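Long-range contacts in anopheles Plasmodium-responsive Leucine-rich repeat protein 1B (PDB 4XGO), which probably acts in mosquito immunity against Plasmodium, its leucine-rich repeat domain being the part crystallised here, and probably interacts with the related repeat protein LRIM1: residues 49-54 / 72-77; 239-244 / 259-264. All blocks are in the same frame, centred on the assembly; numbering follows the deposited sequence.

Contact 1 (49-54 / 72-77); sequences IQKLYM and LLTVLM
The ring of Y53 meets V75 at its edge, where CG1 lies close to the ring plane and 4.1 Å from CE1. M77 comes to the same ring obliquely: in one of its two conformers SD stands 4.8 Å from the ring centroid and 43° off the ring normal, a Met-aromatic contact that is doubtful for the other conformer. In that conformer the ring and the M77 chain run side by side in the same direction, while L33 of the second subunit also packs on Y53. Next along this face, the extended chain of K51 slants across V75, touching CB and CG2 through its methylenes from CG to CE.

These side chains stand on two parallel strands, 51-53 and 75-77, whose axes run 4.8 Å apart and only 3° from exact alignment. They are neighbouring parallel strands of successive coils in the leucine-rich repeat solenoid. Backbone bonds L52 N to V75 O, M77 N to L52 O and M54 N to M77 O hold the register, the last 2.8 Å long.

Just before strand 51-53 the carbonyl oxygen of Q50 takes two donors, T74 N at 2.7 Å and V75 N at 3.2 Å. One water links Q50 OE1 to T74 OG1, and another accepts from L72 N while donating to I49 O.

On the other face L52 and L76 point the same way into the solenoid interior. L52 has CG anti to its own N (chi1 179°), which sets CD2 3.9 Å from L76 CD1; the methyl CE of M54 reaches that same L76 carbon, and L73 CD1 packs against L52 CB. L28 of the preceding strand, 27-29, covers L52 from the neighbouring coil.

Contact 2 (239-244 / 259-264); sequences VALDFY and NHLMWV
This is a small parallel backbone pairing with an aromatic cover, lying in the connecting segments of the solenoid: strands 240-243 and 263-266 form a two-strand sheet separate from the long run of repeat strands. The evidence begins with M262 N, which donates to V239 O over 2.8 Å. A longer bond runs from L241 N to W263 O at 3.3 Å, and L241 pairs with V264.

Over one face of the W263 indole sits A240, its CB 3.1 Å above the ring plane and offset toward the rim, with CE2 and NE1 each 3.4 Å away. W263 holds CG between its own N and carbonyl carbon (chi1 59°), a turn that carries the indole across the neighbouring strand to A240 and brings L241 O to the ring edge. Beside it, V239 CG1 and M262 CE touch at 3.6 Å.

On the buried face L261 CD2 packs against L241 CG, while I217 and L256 also touch L241. Side-by-side pairing of equivalent connecting segments from successive coils, here joined by short parallel strands, is characteristic of a leucine-rich repeat solenoid.

How the contacts relate
Contact 1 and contact 2 both join successive coils of one solenoid, yet they use different elements: the former pairs two neighbouring strands of the long repeat array, the latter a separate two-strand sheet. Their centres are 50 Å apart, on opposite sides of the chain's centre, and their nearest atoms are about 35 Å apart. Each is partly buried, with leucines turned inward. Contact 1 has the denser backbone ladder and two bridging waters, and it reaches the second subunit through Y53. Contact 2 has two hydrogen bonds between its segments, adds an alanine-indole contact on a partly exposed side, and is touched by no other chain of the assembly.

Contact 1 (49-54 / 72-77)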
ATOM      1  N   ILE A  49      19.978   2.541  24.417  1.00 20.45           N
ATOM      2  CA  ILE A  49      18.732   2.180  23.677  1.00 19.40           C
ATOM      3  C   ILE A  49      18.210   0.791  24.065  1.00 18.90           C
ATOM      4  O   ILE A  49      18.945  -0.216  24.019  1.00 19.21           O
ATOM      5  CB  ILE A  49      18.956   2.238  22.156  1.00 19.17           C
ATOM      6  CG1 ILE A  49      19.212   3.679  21.720  1.00 19.25           C
ATOM      7  CG2 ILE A  49      17.746   1.657  21.404  1.00 18.92           C
ATOM      8  CD1 ILE A  49      19.834   3.802  20.347  1.00 19.40           C
ATOM      9  N   GLN A  50      16.946   0.745  24.470  1.00 18.71           N
ATOM     10  CA  GLN A  50      16.256  -0.507  24.708  1.00 18.69           C
ATOM     11  C   GLN A  50      15.204  -0.773  23.633  1.00 17.23           C
ATOM     12  O   GLN A  50      14.946  -1.916  23.317  1.00 16.94           O
ATOM     13  CB  GLN A  50      15.588  -0.485  26.060  1.00 20.58           C
ATOM     14  CG  GLN A  50      16.596  -0.464  27.202  1.00 22.66           C
ATOM     15  CD  GLN A  50      15.924  -0.358  28.542  1.00 25.18           C
ATOM     16  OE1 GLN A  50      14.757  -0.714  28.691  1.00 27.87           O
ATOM     17  NE2 GLN A  50      16.650   0.152  29.529  1.00 27.17           N
ATOM     18  N   LYS A  51      14.570   0.280  23.119  1.00 16.55           N
ATOM     19  CA  LYS A  51      13.580   0.136  22.031  1.00 15.77           C
ATOM     20  C   LYS A  51      13.972   1.010  20.860  1.00 15.13           C
ATOM     21  O   LYS A  51      14.110   2.233  20.991  1.00 15.30           O
ATOM     22  CB  LYS A  51      12.177   0.500  22.507  1.00 16.45           C
ATOM     23  CG  LYS A  51      11.717  -0.294  23.706  1.00 17.35           C
ATOM     24  CD  LYS A  51      10.235  -0.053  23.941  1.00 18.81           C
ATOM     25  CE  LYS A  51       9.777  -0.779  25.189  1.00 20.25           C
ATOM     26  NZ  LYS A  51       8.354  -0.466  25.490  1.00 21.34           N
ATOM     27  N   LEU A  52      14.162   0.382  19.701  1.00 13.80           N
ATOM     28  CA  LEU A  52      14.649   1.077  18.523  1.00 13.64           C
ATOM     29  C   LEU A  52      13.637   0.959  17.405  1.00 13.26           C
ATOM     30  O   LEU A  52      13.353  -0.146  16.941  1.00 12.21           O
ATOM     31  CB  LEU A  52      15.978   0.486  18.072  1.00 13.92           C
ATOM     32  CG  LEU A  52      16.649   1.061  16.833  1.00 14.34           C
ATOM     33  CD1 LEU A  52      16.838   2.559  16.973  1.00 14.70           C
ATOM     34  CD2 LEU A  52      17.980   0.324  16.604  1.00 14.63           C
ATOM     35  N   TYR A  53      13.078   2.097  17.009  1.00 12.95           N
ATOM     36  CA  TYR A  53      12.062   2.134  15.965  1.00 12.71           C
ATOM     37  C   TYR A  53      12.645   2.735  14.699  1.00 12.96           C
ATOM     38  O   TYR A  53      13.073   3.898  14.708  1.00 12.90           O
ATOM     39  CB  TYR A  53      10.850   2.948  16.411  1.00 12.68           C
ATOM     40  CG  TYR A  53      10.256   2.613  17.755  1.00 12.85           C
ATOM     41  CD1 TYR A  53      10.277   1.323  18.257  1.00 13.03           C
ATOM     42  CD2 TYR A  53       9.607   3.605  18.506  1.00 13.44           C
ATOM     43  CE1 TYR A  53       9.688   1.007  19.461  1.00 13.46           C
ATOM     44  CE2 TYR A  53       8.997   3.304  19.715  1.00 13.66           C
ATOM     45  CZ  TYR A  53       9.046   2.021  20.198  1.00 14.04           C
ATOM     46  OH  TYR A  53       8.439   1.706  21.397  1.00 15.20           O
ATOM     47  N   MET A  54      12.710   1.933  13.625  1.00 12.88           N
ATOM     48  CA  MET A  54      13.199   2.400  12.315  1.00 13.52           C
ATOM     49  C   MET A  54      12.237   2.014  11.179  1.00 13.40           C
ATOM     50  O   MET A  54      12.641   1.739  10.036  1.00 13.37           O
ATOM     51  CB  MET A  54      14.631   1.881  12.054  1.00 14.62           C
ATOM     52  CG  MET A  54      15.612   2.345  13.102  1.00 15.62           C
ATOM     53  SD  MET A  54      17.314   1.847  12.717  1.00 18.25           S
ATOM     54  CE  MET A  54      17.340   0.225  13.410  1.00 18.30           C
ATOM     55  N   LEU A  72      21.347  -3.668  25.147  1.00 20.41           N
ATOM     56  CA  LEU A  72      20.151  -3.676  25.978  1.00 19.74           C
ATOM     57  C   LEU A  72      18.869  -3.762  25.146  1.00 18.51           C
ATOM     58  O   LEU A  72      17.797  -3.701  25.712  1.00 17.73           O
ATOM     59  CB  LEU A  72      20.087  -2.422  26.840  1.00 20.34           C
ATOM     60  CG  LEU A  72      21.304  -2.171  27.736  1.00 21.32           C
ATOM     61  CD1 LEU A  72      21.053  -0.920  28.557  1.00 21.90           C
ATOM     62  CD2 LEU A  72      21.581  -3.381  28.618  1.00 21.83           C
ATOM     63  N   LEU A  73      19.006  -3.903  23.827  1.00 17.52           N
ATOM     64  CA  LEU A  73      17.862  -3.879  22.907  1.00 17.50           C
ATOM     65  C   LEU A  73      16.833  -4.940  23.288  1.00 16.48           C
ATOM     66  O   LEU A  73      17.156  -6.126  23.358  1.00 16.69           O
ATOM     67  CB  LEU A  73      18.376  -4.109  21.486  1.00 17.85           C
ATOM     68  CG  LEU A  73      17.399  -3.941  20.334  1.00 18.22           C
ATOM     69  CD1 LEU A  73      17.017  -2.492  20.150  1.00 18.58           C
ATOM     70  CD2 LEU A  73      18.041  -4.525  19.091  1.00 18.30           C
ATOM     71  N   THR A  74      15.593  -4.507  23.516  1.00 16.00           N
ATOM     72  CA  THR A  74      14.495  -5.405  23.782  1.00 15.53           C
ATOM     73  C   THR A  74      13.442  -5.378  22.665  1.00 14.38           C
ATOM     74  O   THR A  74      12.764  -6.376  22.471  1.00 14.09           O
ATOM     75  CB  THR A  74      13.794  -5.094  25.113  1.00 16.19           C
ATOM     76  OG1 THR A  74      13.184  -3.803  25.045  1.00 16.90           O
ATOM     77  CG2 THR A  74      14.786  -5.126  26.278  1.00 16.90           C
ATOM     78  N   VAL A  75      13.324  -4.259  21.951  1.00 13.47           N
ATOM     79  CA  VAL A  75      12.308  -4.107  20.892  1.00 13.26           C
ATOM     80  C   VAL A  75      12.956  -3.484  19.677  1.00 13.02           C
ATOM     81  O   VAL A  75      13.615  -2.455  19.802  1.00 13.68           O
ATOM     82  CB  VAL A  75      11.149  -3.192  21.352  1.00 13.14           C
ATOM     83  CG1 VAL A  75      10.116  -3.022  20.238  1.00 12.70           C
ATOM     84  CG2 VAL A  75      10.477  -3.761  22.589  1.00 13.51           C
ATOM     85  N   LEU A  76      12.830  -4.137  18.523  1.00 12.72           N
ATOM     86  CA  LEU A  76      13.347  -3.615  17.272  1.00 12.62           C
ATOM     87  C   LEU A  76      12.232  -3.678  16.234  1.00 12.62           C
ATOM     88  O   LEU A  76      11.726  -4.746  15.967  1.00 11.89           O
ATOM     89  CB  LEU A  76      14.549  -4.431  16.794  1.00 12.95           C
ATOM     90  CG  LEU A  76      15.147  -4.036  15.449  1.00 13.19           C
ATOM     91  CD1 LEU A  76      15.777  -2.661  15.515  1.00 13.29           C
ATOM     92  CD2 LEU A  76      16.173  -5.058  14.994  1.00 13.51           C
ATOM     93  N   MET A  77      11.910  -2.526  15.650  1.00 13.15           N
ATOM     94  CA  MET A  77      10.863  -2.454  14.635  0.50 12.98           C
ATOM     95  C   MET A  77      11.432  -1.864  13.366  1.00 13.07           C
ATOM     96  O   MET A  77      11.913  -0.706  13.335  1.00 12.82           O
ATOM     97  CB  MET A  77       9.682  -1.648  15.155  0.50 13.32           C
ATOM     98  CG  MET A  77       9.177  -2.194  16.473  0.50 13.60           C
ATOM     99  SD  MET A  77       7.570  -1.544  16.905  0.50 14.16           S
ATOM    100  CE  MET A  77       6.507  -2.704  16.051  0.50 14.30           C
TER
HETATM  101  O   HOH W   1      21.576  -0.947  24.273  1.00 18.43           O
HETATM  102  O   HOH W   2      12.832  -2.479  27.244  1.00 39.55           O

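Contact 2 (239-244 / 259-264)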
ATOM      1  N   VAL A 239     -16.479 -32.620  -0.224  1.00 13.32           N
ATOM      2  CA  VAL A 239     -17.648 -33.229  -0.882  1.00 13.61           C
ATOM      3  C   VAL A 239     -18.562 -33.947   0.091  1.00 14.05           C
ATOM      4  O   VAL A 239     -19.789 -33.888  -0.023  1.00 14.16           O
ATOM      5  CB  VAL A 239     -17.230 -34.195  -2.019  1.00 14.03           C
ATOM      6  CG1 VAL A 239     -18.453 -34.818  -2.673  1.00 14.61           C
ATOM      7  CG2 VAL A 239     -16.403 -33.460  -3.060  1.00 14.23           C
ATOM      8  N   ALA A 240     -17.975 -34.645   1.044  1.00 14.89           N
ATOM      9  CA  ALA A 240     -18.737 -35.441   1.977  1.00 16.07           C
ATOM     10  C   ALA A 240     -18.105 -35.365   3.354  1.00 16.95           C
ATOM     11  O   ALA A 240     -16.887 -35.434   3.493  1.00 18.04           O
ATOM     12  CB  ALA A 240     -18.792 -36.878   1.489  1.00 16.80           C
ATOM     13  N   LEU A 241     -18.936 -35.202   4.367  1.00 17.10           N
ATOM     14  CA  LEU A 241     -18.482 -35.204   5.747  1.00 17.77           C
ATOM     15  C   LEU A 241     -19.337 -36.155   6.554  1.00 18.89           C
ATOM     16  O   LEU A 241     -20.550 -36.223   6.355  1.00 18.60           O
ATOM     17  CB  LEU A 241     -18.582 -33.806   6.365  1.00 17.14           C
ATOM     18  CG  LEU A 241     -17.715 -32.712   5.756  1.00 16.84           C
ATOM     19  CD1 LEU A 241     -18.104 -31.359   6.338  1.00 16.61           C
ATOM     20  CD2 LEU A 241     -16.252 -32.978   6.025  1.00 17.57           C
ATOM     21  N   ASP A 242     -18.683 -36.896   7.443  1.00 20.22           N
ATOM     22  CA  ASP A 242     -19.347 -37.802   8.370  1.00 22.57           C
ATOM     23  C   ASP A 242     -18.727 -37.596   9.756  1.00 24.47           C
ATOM     24  O   ASP A 242     -17.649 -38.127  10.053  1.00 23.63           O
ATOM     25  CB  ASP A 242     -19.182 -39.257   7.900  1.00 23.58           C
ATOM     26  CG  ASP A 242     -19.737 -40.269   8.893  1.00 24.90           C
ATOM     27  OD1 ASP A 242     -20.470 -39.863   9.825  1.00 25.02           O
ATOM     28  OD2 ASP A 242     -19.418 -41.480   8.740  1.00 26.26           O
ATOM     29  N   PHE A 243     -19.413 -36.796  10.579  1.00 26.59           N
ATOM     30  CA  PHE A 243     -19.001 -36.500  11.957  1.00 29.16           C
ATOM     31  C   PHE A 243     -19.750 -37.397  12.959  1.00 31.29           C
ATOM     32  O   PHE A 243     -20.869 -37.108  13.379  1.00 32.24           O
ATOM     33  CB  PHE A 243     -19.244 -35.013  12.260  1.00 29.73           C
ATOM     34  CG  PHE A 243     -18.272 -34.073  11.575  1.00 30.48           C
ATOM     35  CD1 PHE A 243     -17.408 -34.505  10.557  1.00 31.01           C
ATOM     36  CD2 PHE A 243     -18.217 -32.739  11.955  1.00 31.49           C
ATOM     37  CE1 PHE A 243     -16.520 -33.629   9.948  1.00 31.64           C
ATOM     38  CE2 PHE A 243     -17.343 -31.856  11.333  1.00 30.44           C
ATOM     39  CZ  PHE A 243     -16.491 -32.297  10.336  1.00 30.58           C
ATOM     40  N   TYR A 244     -19.106 -38.475  13.370  1.00 34.30           N
ATOM     41  CA  TYR A 244     -19.796 -39.589  14.048  1.00 36.24           C
ATOM     42  C   TYR A 244     -19.501 -39.714  15.534  1.00 38.71           C
ATOM     43  O   TYR A 244     -20.275 -40.328  16.274  1.00 43.13           O
ATOM     44  CB  TYR A 244     -19.391 -40.908  13.391  1.00 35.98           C
ATOM     45  CG  TYR A 244     -17.892 -41.087  13.406  1.00 35.33           C
ATOM     46  CD1 TYR A 244     -17.253 -41.711  14.481  1.00 35.57           C
ATOM     47  CD2 TYR A 244     -17.107 -40.585  12.367  1.00 35.08           C
ATOM     48  CE1 TYR A 244     -15.878 -41.854  14.502  1.00 35.89           C
ATOM     49  CE2 TYR A 244     -15.733 -40.717  12.382  1.00 35.78           C
ATOM     50  CZ  TYR A 244     -15.121 -41.350  13.450  1.00 36.34           C
ATOM     51  OH  TYR A 244     -13.756 -41.473  13.457  1.00 36.74           O
ATOM     52  N   ASN A 259     -18.181 -24.936  -0.265  1.00 11.61           N
ATOM     53  CA  ASN A 259     -17.471 -26.155  -0.628  1.00 11.55           C
ATOM     54  C   ASN A 259     -18.267 -26.820  -1.745  1.00 12.27           C
ATOM     55  O   ASN A 259     -18.963 -26.126  -2.508  1.00 12.42           O
ATOM     56  CB  ASN A 259     -17.281 -27.030   0.608  1.00 11.45           C
ATOM     57  CG  ASN A 259     -16.102 -26.588   1.444  1.00 11.38           C
ATOM     58  OD1 ASN A 259     -14.965 -26.852   1.083  1.00 11.41           O
ATOM     59  ND2 ASN A 259     -16.370 -25.914   2.561  1.00 11.41           N
ATOM     60  N   HIS A 260     -18.176 -28.144  -1.851  1.00 12.60           N
ATOM     61  CA  HIS A 260     -18.947 -28.869  -2.832  1.00 13.59           C
ATOM     62  C   HIS A 260     -19.740 -29.954  -2.130  1.00 12.67           C
ATOM     63  O   HIS A 260     -19.890 -31.069  -2.671  1.00 12.33           O
ATOM     64  CB  HIS A 260     -17.990 -29.508  -3.827  1.00 15.52           C
ATOM     65  CG  HIS A 260     -17.209 -28.507  -4.604  1.00 18.61           C
ATOM     66  ND1 HIS A 260     -17.815 -27.486  -5.307  1.00 20.75           N
ATOM     67  CD2 HIS A 260     -15.881 -28.361  -4.792  1.00 21.37           C
ATOM     68  CE1 HIS A 260     -16.887 -26.748  -5.887  1.00 21.66           C
ATOM     69  NE2 HIS A 260     -15.708 -27.252  -5.588  1.00 22.39           N
ATOM     70  N   LEU A 261     -20.219 -29.649  -0.928  1.00 11.57           N
ATOM     71  CA  LEU A 261     -20.766 -30.687  -0.066  1.00 11.74           C
ATOM     72  C   LEU A 261     -22.075 -31.256  -0.596  1.00 11.83           C
ATOM     73  O   LEU A 261     -23.003 -30.493  -0.879  1.00 11.48           O
ATOM     74  CB  LEU A 261     -20.973 -30.180   1.359  1.00 11.45           C
ATOM     75  CG  LEU A 261     -19.698 -29.936   2.165  1.00 11.34           C
ATOM     76  CD1 LEU A 261     -20.007 -29.020   3.344  1.00 11.24           C
ATOM     77  CD2 LEU A 261     -19.089 -31.222   2.667  1.00 11.51           C
ATOM     78  N   MET A 262     -22.152 -32.591  -0.703  1.00 12.42           N
ATOM     79  CA  MET A 262     -23.413 -33.276  -0.969  1.00 13.35           C
ATOM     80  C   MET A 262     -24.122 -33.711   0.310  1.00 13.29           C
ATOM     81  O   MET A 262     -25.336 -33.854   0.313  1.00 13.94           O
ATOM     82  CB  MET A 262     -23.188 -34.470  -1.898  1.00 14.36           C
ATOM     83  CG  MET A 262     -22.608 -34.053  -3.229  1.00 15.00           C
ATOM     84  SD  MET A 262     -22.627 -35.378  -4.449  1.00 17.17           S
ATOM     85  CE  MET A 262     -21.389 -36.479  -3.846  1.00 17.11           C
ATOM     86  N   TRP A 263     -23.377 -33.914   1.394  1.00 13.17           N
ATOM     87  CA  TRP A 263     -23.983 -34.270   2.662  1.00 13.52           C
ATOM     88  C   TRP A 263     -23.055 -33.930   3.814  1.00 13.74           C
ATOM     89  O   TRP A 263     -21.853 -33.844   3.638  1.00 13.38           O
ATOM     90  CB  TRP A 263     -24.369 -35.749   2.736  1.00 14.14           C
ATOM     91  CG  TRP A 263     -23.276 -36.752   2.555  1.00 14.52           C
ATOM     92  CD1 TRP A 263     -22.435 -37.246   3.514  1.00 14.78           C
ATOM     93  CD2 TRP A 263     -22.956 -37.440   1.349  1.00 14.70           C
ATOM     94  NE1 TRP A 263     -21.595 -38.200   2.967  1.00 15.21           N
ATOM     95  CE2 TRP A 263     -21.896 -38.329   1.636  1.00 15.19           C
ATOM     96  CE3 TRP A 263     -23.457 -37.382   0.047  1.00 14.92           C
ATOM     97  CZ2 TRP A 263     -21.313 -39.148   0.657  1.00 15.54           C
ATOM     98  CZ3 TRP A 263     -22.877 -38.200  -0.929  1.00 15.35           C
ATOM     99  CH2 TRP A 263     -21.822 -39.069  -0.618  1.00 15.49           C
ATOM    100  N   VAL A 264     -23.663 -33.760   4.982  1.00 14.36           N
ATOM    101  CA  VAL A 264     -22.965 -33.612   6.243  1.00 15.29           C
ATOM    102  C   VAL A 264     -23.669 -34.529   7.234  1.00 16.62           C
ATOM    103  O   VAL A 264     -24.648 -34.152   7.866  1.00 17.10           O
ATOM    104  CB  VAL A 264     -22.984 -32.159   6.735  1.00 15.17           C
ATOM    105  CG1 VAL A 264     -22.204 -32.036   8.034  1.00 15.49           C
ATOM    106  CG2 VAL A 264     -22.377 -31.243   5.682  1.00 14.85           C
TER